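Local coordinates for protein MaoC-like dehydratase (Phytophthora Capsici, PDB 3KH8) that probably catalyses the addition or removal of water at an enoyl-thioester double bond, as a hot dog-fold lyase of the MaoC and hydratase 2 family, at residues Leu160-Thr165 with Lys192-Pro197; Ile132-Asp137 with Phe167-Gly172; Leu91-Gln96 with Ser226-Ser231. One frame throughout, in Å; residues are numbered along the deposited sequence.

Contact 1: residues Leu160-Thr165 with Lys192-Pro197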
loop_
_atom_site.group_PDB
_atom_site.type_symbol
_atom_site.label_atom_id
_atom_site.label_comp_id
_atom_site.label_asym_id
_atom_site.label_seq_id
_atom_site.Cartn_x
_atom_site.Cartn_y
_atom_site.Cartn_z
ATOM N N LEU A 160 13.352 -15.504 27.107
ATOM C CA LEU A 160 12.206 -14.707 26.665
ATOM C C LEU A 160 12.249 -13.302 27.260
ATOM O O LEU A 160 12.066 -13.120 28.469
ATOM C CB LEU A 160 10.871 -15.389 26.991
ATOM C CG LEU A 160 9.613 -14.610 26.568
ATOM C CD1 LEU A 160 9.406 -14.641 25.055
ATOM C CD2 LEU A 160 8.374 -15.121 27.289
ATOM N N MET A 161 12.503 -12.318 26.401
ATOM C CA MET A 161 12.438 -10.913 26.791
ATOM C C MET A 161 11.096 -10.319 26.367
ATOM O O MET A 161 10.740 -10.346 25.187
ATOM C CB MET A 161 13.593 -10.118 26.172
ATOM C CG MET A 161 13.695 -8.684 26.686
ATOM S SD MET A 161 15.126 -7.775 26.068
ATOM C CE MET A 161 14.631 -7.416 24.383
ATOM N N GLU A 162 10.357 -9.789 27.336
ATOM C CA GLU A 162 9.079 -9.143 27.056
ATOM C C GLU A 162 9.212 -7.627 27.133
ATOM O O GLU A 162 9.647 -7.091 28.152
ATOM C CB GLU A 162 7.991 -9.626 28.014
ATOM C CG GLU A 162 7.595 -11.089 27.841
ATOM C CD GLU A 162 6.344 -11.448 28.627
ATOM O OE1 GLU A 162 6.252 -11.077 29.817
ATOM O OE2 GLU A 162 5.452 -12.107 28.054
ATOM N N THR A 163 8.842 -6.956 26.044
ATOM C CA THR A 163 8.867 -5.493 25.963
ATOM C C THR A 163 7.445 -4.953 25.843
ATOM O O THR A 163 6.721 -5.264 24.887
ATOM C CB THR A 163 9.733 -4.995 24.777
ATOM O OG1 THR A 163 11.079 -5.458 24.937
ATOM C CG2 THR A 163 9.737 -3.467 24.694
ATOM N N GLN A 164 7.056 -4.148 26.827
ATOM C CA GLN A 164 5.734 -3.557 26.882
ATOM C C GLN A 164 5.737 -2.160 26.271
ATOM O O GLN A 164 6.672 -1.388 26.472
ATOM C CB GLN A 164 5.253 -3.495 28.331
ATOM C CG GLN A 164 3.885 -2.860 28.531
ATOM C CD GLN A 164 3.466 -2.849 29.989
ATOM O OE1 GLN A 164 3.339 -3.898 30.615
ATOM N NE2 GLN A 164 3.250 -1.657 30.537
ATOM N N THR A 165 4.682 -1.855 25.524
ATOM C CA THR A 165 4.468 -0.517 24.988
ATOM C C THR A 165 3.063 -0.060 25.348
ATOM O O THR A 165 2.083 -0.741 25.049
ATOM C CB THR A 165 4.667 -0.470 23.456
ATOM O OG1 THR A 165 5.997 -0.886 23.139
ATOM C CG2 THR A 165 4.446 0.944 22.920
ATOM N N LYS A 192 13.493 -13.210 35.959
ATOM C CA LYS A 192 12.451 -12.421 36.619
ATOM C C LYS A 192 11.575 -11.724 35.581
ATOM O O LYS A 192 11.992 -11.523 34.439
ATOM C CB LYS A 192 13.063 -11.373 37.555
ATOM C CG LYS A 192 13.680 -11.914 38.839
ATOM C CD LYS A 192 14.107 -10.768 39.741
ATOM C CE LYS A 192 14.903 -11.256 40.940
ATOM N NZ LYS A 192 15.186 -10.132 41.881
ATOM N N GLY A 193 10.364 -11.352 35.989
ATOM C CA GLY A 193 9.445 -10.629 35.117
ATOM C C GLY A 193 8.051 -10.481 35.684
ATOM O O GLY A 193 7.821 -10.742 36.864
ATOM N N ARG A 194 7.119 -10.057 34.833
ATOM C CA ARG A 194 5.713 -9.933 35.211
ATOM C C ARG A 194 5.099 -11.311 35.432
ATOM O O ARG A 194 5.585 -12.311 34.899
ATOM C CB ARG A 194 4.919 -9.189 34.126
ATOM C CG ARG A 194 4.936 -9.876 32.758
ATOM C CD ARG A 194 3.632 -9.706 31.998
ATOM N NE ARG A 194 3.674 -10.431 30.727
ATOM C CZ ARG A 194 2.628 -10.633 29.930
ATOM N NH1 ARG A 194 1.428 -10.170 30.256
ATOM N NH2 ARG A 194 2.784 -11.308 28.799
ATOM N N LYS A 195 4.033 -11.351 36.222
ATOM C CA LYS A 195 3.224 -12.550 36.367
ATOM C C LYS A 195 2.558 -12.839 35.021
ATOM O O LYS A 195 1.740 -12.049 34.540
ATOM C CB LYS A 195 2.179 -12.350 37.472
ATOM C CG LYS A 195 1.138 -13.461 37.605
ATOM C CD LYS A 195 1.738 -14.756 38.141
ATOM C CE LYS A 195 0.655 -15.768 38.488
ATOM N NZ LYS A 195 1.205 -17.146 38.619
ATOM N N LEU A 196 2.934 -13.960 34.412
ATOM C CA LEU A 196 2.430 -14.325 33.091
ATOM C C LEU A 196 0.995 -14.842 33.159
ATOM O O LEU A 196 0.636 -15.541 34.109
ATOM C CB LEU A 196 3.335 -15.372 32.433
ATOM C CG LEU A 196 4.839 -15.100 32.301
ATOM C CD1 LEU A 196 5.545 -16.343 31.770
ATOM C CD2 LEU A 196 5.145 -13.883 31.420
ATOM N N PRO A 197 0.166 -14.498 32.152
ATOM C CA PRO A 197 -1.179 -15.064 32.069
ATOM C C PRO A 197 -1.130 -16.568 31.787
ATOM O O PRO A 197 -0.088 -17.088 31.378
ATOM C CB PRO A 197 -1.803 -14.320 30.879
ATOM C CG PRO A 197 -0.654 -13.894 30.051
ATOM C CD PRO A 197 0.451 -13.594 31.022
#
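Two side-chain torsions bring Glu162 and Arg194 together. On strand 158-169, Glu162 sets its CG opposite the carbonyl carbon (chi1 -67°), and its extended chain carries the carboxylate toward the 192-197 segment. Arg194 lies just past the short strand 192-193; its CG sits between the backbone N and the carbonyl carbon (chi1 60°), and a bend about the CB-CG bond turns the guanidinium back toward the acid. The two side chains meet at about a right angle. The backbones come nearest at Glu162 CA and Gly193 CA, 8.2 Å apart.

The grip is side-on and two-pronged. Arg194 NE donates to Glu162 OE1 at 2.8 Å, and Arg194 NH2 donates to Glu162 OE2 at 2.9 Å. Both bonds are nearly straight. Each oxygen is approached on its syn side and lies close to the guanidinium plane, but the carboxylate is rolled, leaving the two planes 38° apart. Leu196 adds a nonpolar wall: its CD2 comes within 3.4 Å of Glu162 OE1. Pro197 CD lies over one guanidinium face, 3.5 Å above the plane and displaced toward the rim.

Ser151 ties the site to strand 141-154, its OG hydrogen-bonding both Glu162 OE1 and the backbone N of Arg194; Ile150 and Ile178 pack on the Arg194 side chain. The salt bridge thus clips the chain leaving strand 192-193 onto the sheet of the hot dog half that contains strand 158-169.

Glu162 is buried, but each carboxylate oxygen has a charged donor and OE1 a further link to Ser151. That setting should favour the ionised acid, and the paired bonds should hold the guanidinium against rotation.

Contact 2: residues Ile132-Asp137 with Phe167-Gly172; sequences ILRPLD and FEDGNG
Arg134 reaches from the loop after strand 123-132 to Asp169 and the tight beta hairpin linking strands 158-169 and 172-184. The hairpin reverses through a type I turn from Asp169 to Gly172, closed by paired backbone bonds between those two residues, and Asp169 OD1 adds an Asx turn.

From CB, which heads toward the hairpin, the arginine chain runs on through CG and CD; the side chain packs on Val174 of strand 172-184. A bend about the CG-CD bond, where chi3 is -76°, then swings the guanidinium onto the turn. Asn171 CB sits over one guanidinium face, 3.6 Å from Arg134 NH2, while the Asn171 amide stands almost perpendicular to that plane. Arg134 NH1 stays at a longer 3.8 Å from Asp169 OD2. NH2 does the gripping. Arg134 NH2 forms a salt bridge to Asp169 OD1 at 2.6 Å, meeting the oxygen on its syn side. Arg134 NH2 also makes a weak, bent hydrogen bond to Gly172 O at 3.0 Å. One nitrogen therefore holds both ends of the turn from the guanidinium edge.

This is a surface clasp between the loop after strand 123-132 and the hairpin. Asp169 OD1 serves two donors, since the backbone N of Asn171 also bonds to it at 3.0 Å; Arg134 NH2 and Asn171 N approach that oxygen from opposite faces of the carboxylate plane.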
loop_
_atom_site.group_PDB
_atom_site.type_symbol
_atom_site.label_atom_id
_atom_site.label_comp_id
_atom_site.label_asym_id
_atom_site.label_seq_id
_atom_site.Cartn_x
_atom_site.Cartn_y
_atom_site.Cartn_z
ATOM N N ILE A 132 -6.665 -3.420 23.544
ATOM C CA ILE A 132 -7.225 -2.154 23.080
ATOM C C ILE A 132 -8.133 -1.544 24.152
ATOM O O ILE A 132 -9.193 -2.089 24.467
ATOM C CB ILE A 132 -7.988 -2.310 21.734
ATOM C CG1 ILE A 132 -7.123 -3.027 20.682
ATOM C CG2 ILE A 132 -8.485 -0.949 21.220
ATOM C CD1 ILE A 132 -5.791 -2.322 20.352
ATOM N N LEU A 133 -7.693 -0.421 24.712
ATOM C CA LEU A 133 -8.478 0.319 25.697
ATOM C C LEU A 133 -9.512 1.214 25.011
ATOM O O LEU A 133 -10.654 1.310 25.459
ATOM C CB LEU A 133 -7.567 1.153 26.611
ATOM C CG LEU A 133 -6.626 0.492 27.635
ATOM C CD1 LEU A 133 -7.264 -0.698 28.355
ATOM C CD2 LEU A 133 -5.267 0.107 27.030
ATOM N N ARG A 134 -9.094 1.869 23.929
ATOM C CA ARG A 134 -9.967 2.705 23.108
ATOM C C ARG A 134 -9.534 2.567 21.652
ATOM O O ARG A 134 -8.339 2.594 21.368
ATOM C CB ARG A 134 -9.863 4.179 23.520
ATOM C CG ARG A 134 -10.544 4.533 24.835
ATOM C CD ARG A 134 -10.665 6.048 25.032
ATOM N NE ARG A 134 -9.398 6.677 25.408
ATOM C CZ ARG A 134 -8.762 7.594 24.682
ATOM N NH1 ARG A 134 -9.264 8.007 23.525
ATOM N NH2 ARG A 134 -7.620 8.106 25.120
ATOM N N PRO A 135 -10.497 2.423 20.725
ATOM C CA PRO A 135 -10.127 2.363 19.307
ATOM C C PRO A 135 -9.468 3.666 18.855
ATOM O O PRO A 135 -9.731 4.729 19.428
ATOM C CB PRO A 135 -11.473 2.163 18.598
ATOM C CG PRO A 135 -12.392 1.619 19.657
ATOM C CD PRO A 135 -11.953 2.298 20.915
ATOM N N LEU A 136 -8.593 3.572 17.857
ATOM C CA LEU A 136 -7.920 4.747 17.319
ATOM C C LEU A 136 -8.896 5.655 16.580
ATOM O O LEU A 136 -9.843 5.177 15.955
ATOM C CB LEU A 136 -6.781 4.333 16.379
ATOM C CG LEU A 136 -5.590 3.579 16.974
ATOM C CD1 LEU A 136 -4.702 3.056 15.852
ATOM C CD2 LEU A 136 -4.793 4.452 17.939
ATOM N N ASP A 137 -8.657 6.963 16.671
ATOM C CA ASP A 137 -9.390 7.959 15.892
ATOM C C ASP A 137 -9.132 7.683 14.407
ATOM O O ASP A 137 -7.986 7.751 13.962
ATOM C CB ASP A 137 -8.905 9.366 16.273
ATOM C CG ASP A 137 -9.732 10.483 15.640
ATOM O OD1 ASP A 137 -10.435 10.258 14.628
ATOM O OD2 ASP A 137 -9.666 11.613 16.167
ATOM N N PHE A 167 0.400 3.006 24.729
ATOM C CA PHE A 167 0.033 4.197 23.968
ATOM C C PHE A 167 -1.110 4.938 24.632
ATOM O O PHE A 167 -2.075 4.330 25.108
ATOM C CB PHE A 167 -0.333 3.857 22.520
ATOM C CG PHE A 167 0.845 3.510 21.663
ATOM C CD1 PHE A 167 1.797 4.478 21.337
ATOM C CD2 PHE A 167 1.009 2.215 21.181
ATOM C CE1 PHE A 167 2.891 4.160 20.548
ATOM C CE2 PHE A 167 2.099 1.888 20.386
ATOM C CZ PHE A 167 3.044 2.862 20.070
ATOM N N GLU A 168 -0.987 6.261 24.655
ATOM C CA GLU A 168 -1.968 7.141 25.273
ATOM C C GLU A 168 -2.025 8.483 24.545
ATOM O O GLU A 168 -1.070 8.877 23.875
ATOM C CB GLU A 168 -1.618 7.362 26.752
ATOM C CG GLU A 168 -0.175 7.824 26.986
ATOM C CD GLU A 168 0.172 8.017 28.451
ATOM O OE1 GLU A 168 -0.398 7.317 29.316
ATOM O OE2 GLU A 168 1.033 8.869 28.736
ATOM N N ASP A 169 -3.158 9.170 24.665
ATOM C CA ASP A 169 -3.236 10.584 24.296
ATOM C C ASP A 169 -3.638 11.407 25.519
ATOM O O ASP A 169 -3.581 10.907 26.646
ATOM C CB ASP A 169 -4.179 10.814 23.103
ATOM C CG ASP A 169 -5.586 10.285 23.334
ATOM O OD1 ASP A 169 -5.980 10.043 24.497
ATOM O OD2 ASP A 169 -6.311 10.113 22.330
ATOM N N GLY A 170 -4.035 12.660 25.296
ATOM C CA GLY A 170 -4.481 13.546 26.372
ATOM C C GLY A 170 -5.695 13.044 27.140
ATOM O O GLY A 170 -5.931 13.467 28.271
ATOM N N ASN A 171 -6.459 12.143 26.526
ATOM C CA ASN A 171 -7.649 11.563 27.152
ATOM C C ASN A 171 -7.406 10.230 27.872
ATOM O O ASN A 171 -8.345 9.608 28.377
ATOM C CB ASN A 171 -8.772 11.420 26.123
ATOM C CG ASN A 171 -9.408 12.751 25.770
ATOM O OD1 ASN A 171 -9.937 13.452 26.637
ATOM N ND2 ASN A 171 -9.370 13.105 24.490
ATOM N N GLY A 172 -6.148 9.796 27.915
ATOM C CA GLY A 172 -5.783 8.581 28.636
ATOM C C GLY A 172 -5.290 7.449 27.748
ATOM O O GLY A 172 -5.023 7.660 26.567
#

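Contact 3: residues Leu91-Gln96 with Ser226-Ser231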
loop_
_atom_site.group_PDB
_atom_site.type_symbol
_atom_site.label_atom_id
_atom_site.label_comp_id
_atom_site.label_asym_id
_atom_site.label_seq_id
_atom_site.Cartn_x
_atom_site.Cartn_y
_atom_site.Cartn_z
ATOM N N LEU A 91 2.916 1.055 15.189
ATOM C CA LEU A 91 3.341 2.379 15.672
ATOM C C LEU A 91 4.759 2.450 16.272
ATOM O O LEU A 91 5.452 3.452 16.064
ATOM C CB LEU A 91 2.293 2.993 16.610
ATOM C CG LEU A 91 0.932 3.331 15.987
ATOM C CD1 LEU A 91 -0.096 3.651 17.062
ATOM C CD2 LEU A 91 1.031 4.479 14.968
ATOM N N PRO A 92 5.201 1.397 16.996
ATOM C CA PRO A 92 6.597 1.384 17.451
ATOM C C PRO A 92 7.624 1.331 16.316
ATOM O O PRO A 92 8.762 1.755 16.507
ATOM C CB PRO A 92 6.680 0.107 18.297
ATOM C CG PRO A 92 5.293 -0.137 18.740
ATOM C CD PRO A 92 4.443 0.272 17.579
ATOM N N PHE A 93 7.234 0.808 15.154
ATOM C CA PHE A 93 8.099 0.836 13.975
ATOM C C PHE A 93 8.062 2.224 13.323
ATOM O O PHE A 93 9.097 2.795 12.966
ATOM C CB PHE A 93 7.653 -0.201 12.939
ATOM C CG PHE A 93 7.780 -1.630 13.397
ATOM C CD1 PHE A 93 8.936 -2.358 13.129
ATOM C CD2 PHE A 93 6.732 -2.257 14.068
ATOM C CE1 PHE A 93 9.055 -3.687 13.539
ATOM C CE2 PHE A 93 6.842 -3.590 14.487
ATOM C CZ PHE A 93 8.006 -4.302 14.222
ATOM N N LYS A 94 6.850 2.746 13.173
ATOM C CA LYS A 94 6.591 3.955 12.393
ATOM C C LYS A 94 7.044 5.241 13.087
ATOM O O LYS A 94 7.569 6.157 12.437
ATOM C CB LYS A 94 5.097 4.040 12.069
ATOM C CG LYS A 94 4.746 5.041 10.984
ATOM C CD LYS A 94 3.262 5.323 10.972
ATOM C CE LYS A 94 2.914 6.295 9.869
ATOM N NZ LYS A 94 3.214 7.702 10.254
ATOM N N GLY A 95 6.839 5.305 14.402
ATOM C CA GLY A 95 7.011 6.549 15.148
ATOM C C GLY A 95 6.204 7.654 14.485
ATOM O O GLY A 95 5.005 7.500 14.247
ATOM N N GLN A 96 6.869 8.759 14.165
ATOM C CA GLN A 96 6.219 9.892 13.499
ATOM C C GLN A 96 6.624 10.023 12.026
ATOM O O GLN A 96 6.317 11.028 11.377
ATOM C CB GLN A 96 6.521 11.199 14.239
ATOM C CG GLN A 96 5.732 11.394 15.527
ATOM C CD GLN A 96 5.808 12.824 16.038
ATOM O OE1 GLN A 96 6.872 13.295 16.444
ATOM N NE2 GLN A 96 4.674 13.521 16.020
ATOM N N SER A 226 3.842 -0.280 6.134
ATOM C CA SER A 226 3.257 0.145 7.402
ATOM C C SER A 226 4.297 0.315 8.518
ATOM O O SER A 226 3.943 0.652 9.649
ATOM C CB SER A 226 2.135 -0.812 7.829
ATOM O OG SER A 226 0.997 -0.648 6.996
ATOM N N GLY A 227 5.573 0.077 8.209
ATOM C CA GLY A 227 6.642 0.412 9.150
ATOM C C GLY A 227 7.814 -0.535 9.315
ATOM O O GLY A 227 8.883 -0.111 9.767
ATOM N N ASP A 228 7.626 -1.812 8.971
ATOM C CA ASP A 228 8.680 -2.816 9.156
ATOM C C ASP A 228 9.399 -3.146 7.846
ATOM O O ASP A 228 8.962 -4.010 7.082
ATOM C CB ASP A 228 8.124 -4.084 9.828
ATOM C CG ASP A 228 9.210 -5.104 10.171
ATOM O OD1 ASP A 228 10.388 -4.905 9.796
ATOM O OD2 ASP A 228 8.880 -6.119 10.821
ATOM N N TYR A 229 10.525 -2.467 7.625
ATOM C CA TYR A 229 11.272 -2.551 6.370
ATOM C C TYR A 229 12.437 -3.551 6.401
ATOM O O TYR A 229 13.260 -3.585 5.481
ATOM C CB TYR A 229 11.741 -1.148 5.933
ATOM C CG TYR A 229 10.594 -0.219 5.583
ATOM C CD1 TYR A 229 10.190 -0.048 4.257
ATOM C CD2 TYR A 229 9.897 0.472 6.577
ATOM C CE1 TYR A 229 9.128 0.799 3.934
ATOM C CE2 TYR A 229 8.836 1.309 6.264
ATOM C CZ TYR A 229 8.458 1.470 4.943
ATOM O OH TYR A 229 7.404 2.304 4.636
ATOM N N ASN A 230 12.473 -4.378 7.446
ATOM C CA ASN A 230 13.425 -5.490 7.564
ATOM C C ASN A 230 13.654 -6.214 6.235
ATOM O O ASN A 230 12.705 -6.706 5.611
ATOM C CB ASN A 230 12.930 -6.480 8.633
ATOM C CG ASN A 230 14.002 -7.478 9.076
ATOM O OD1 ASN A 230 14.988 -7.720 8.376
ATOM N ND2 ASN A 230 13.800 -8.065 10.251
ATOM N N SER A 231 14.918 -6.279 5.814
ATOM C CA SER A 231 15.301 -6.912 4.548
ATOM C C SER A 231 14.954 -8.401 4.481
ATOM O O SER A 231 14.846 -8.966 3.394
ATOM C CB SER A 231 16.797 -6.709 4.273
ATOM O OG SER A 231 17.581 -7.260 5.317
#
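Phe93, on the short helix 91-94, packs against Gly227 and Asp228 in the loop after helix 219-223. The Ser-Gly-Asp-Tyr-Asn run of that loop matches the hydratase 2 signature, which lines the active site in relatives, so the contact probably sits beside the catalytic region here as well.

The close fit is at the buried glycine. Lys94 CA and Gly227 CA are 4.8 Å apart, and Phe93 CB rests 3.4 Å from Gly227 O. Helix and loop lie almost backbone to backbone: a CB on Gly227 would run into Phe93 CB and, at these backbone angles, also jam against Ser226 O.

Farther out, where Phe93 and Asp228 are both partly exposed, the packing is looser. Asp228 CB lies over one face of the phenyl ring, 4.1 Å from its centroid, in a CH-pi contact. The carboxylate plane is only 16° from that of the ring but lies beyond the rim on the CE1/CZ side, Asp228 OD2 approaching Phe93 CE1 at 3.7 Å. The Asp228 torsion that sets CG opposite the backbone N (chi1 -174°) carries the acid there, while its OD1 accepts from Asn230 N at 3.2 Å in an Asx turn. On the flank toward Ser226, Lys94 CB is 4.3 Å from Ser226 O, and the lysine chain leads away to bond with Ser97 O and Thr53 O.

His250 bonds to Asp228 O, and Tyr229 packs on Arg57 of the second subunit. Across the two segments the join is made by van der Waals and CH-pi contacts: CB takes the ring face, the acid stays offset from its centre, and the Asx turn supplies its local polar restraint.

Along the chain the segments come in the order 91-96, 132-137, 160-165, 167-172, 192-197 and 226-231, so contact 3 spans the other two, whose own segments alternate. Contacts 1 and 2 share strand 158-169: contact 1 uses its middle and contact 2 its end, their centres about 22 Å apart on one curled antiparallel sheet. Contact 3 lies about 22 Å from contact 1 and 20 Å from contact 2, centre to centre. It meets contact 2 directly, Phe167 CZ packing 3.5 Å from Leu91 CB. Contact 3 thus joins the hydratase 2 N-terminal and MaoC-like family regions, while contacts 1 and 2 tie loops to the sheet.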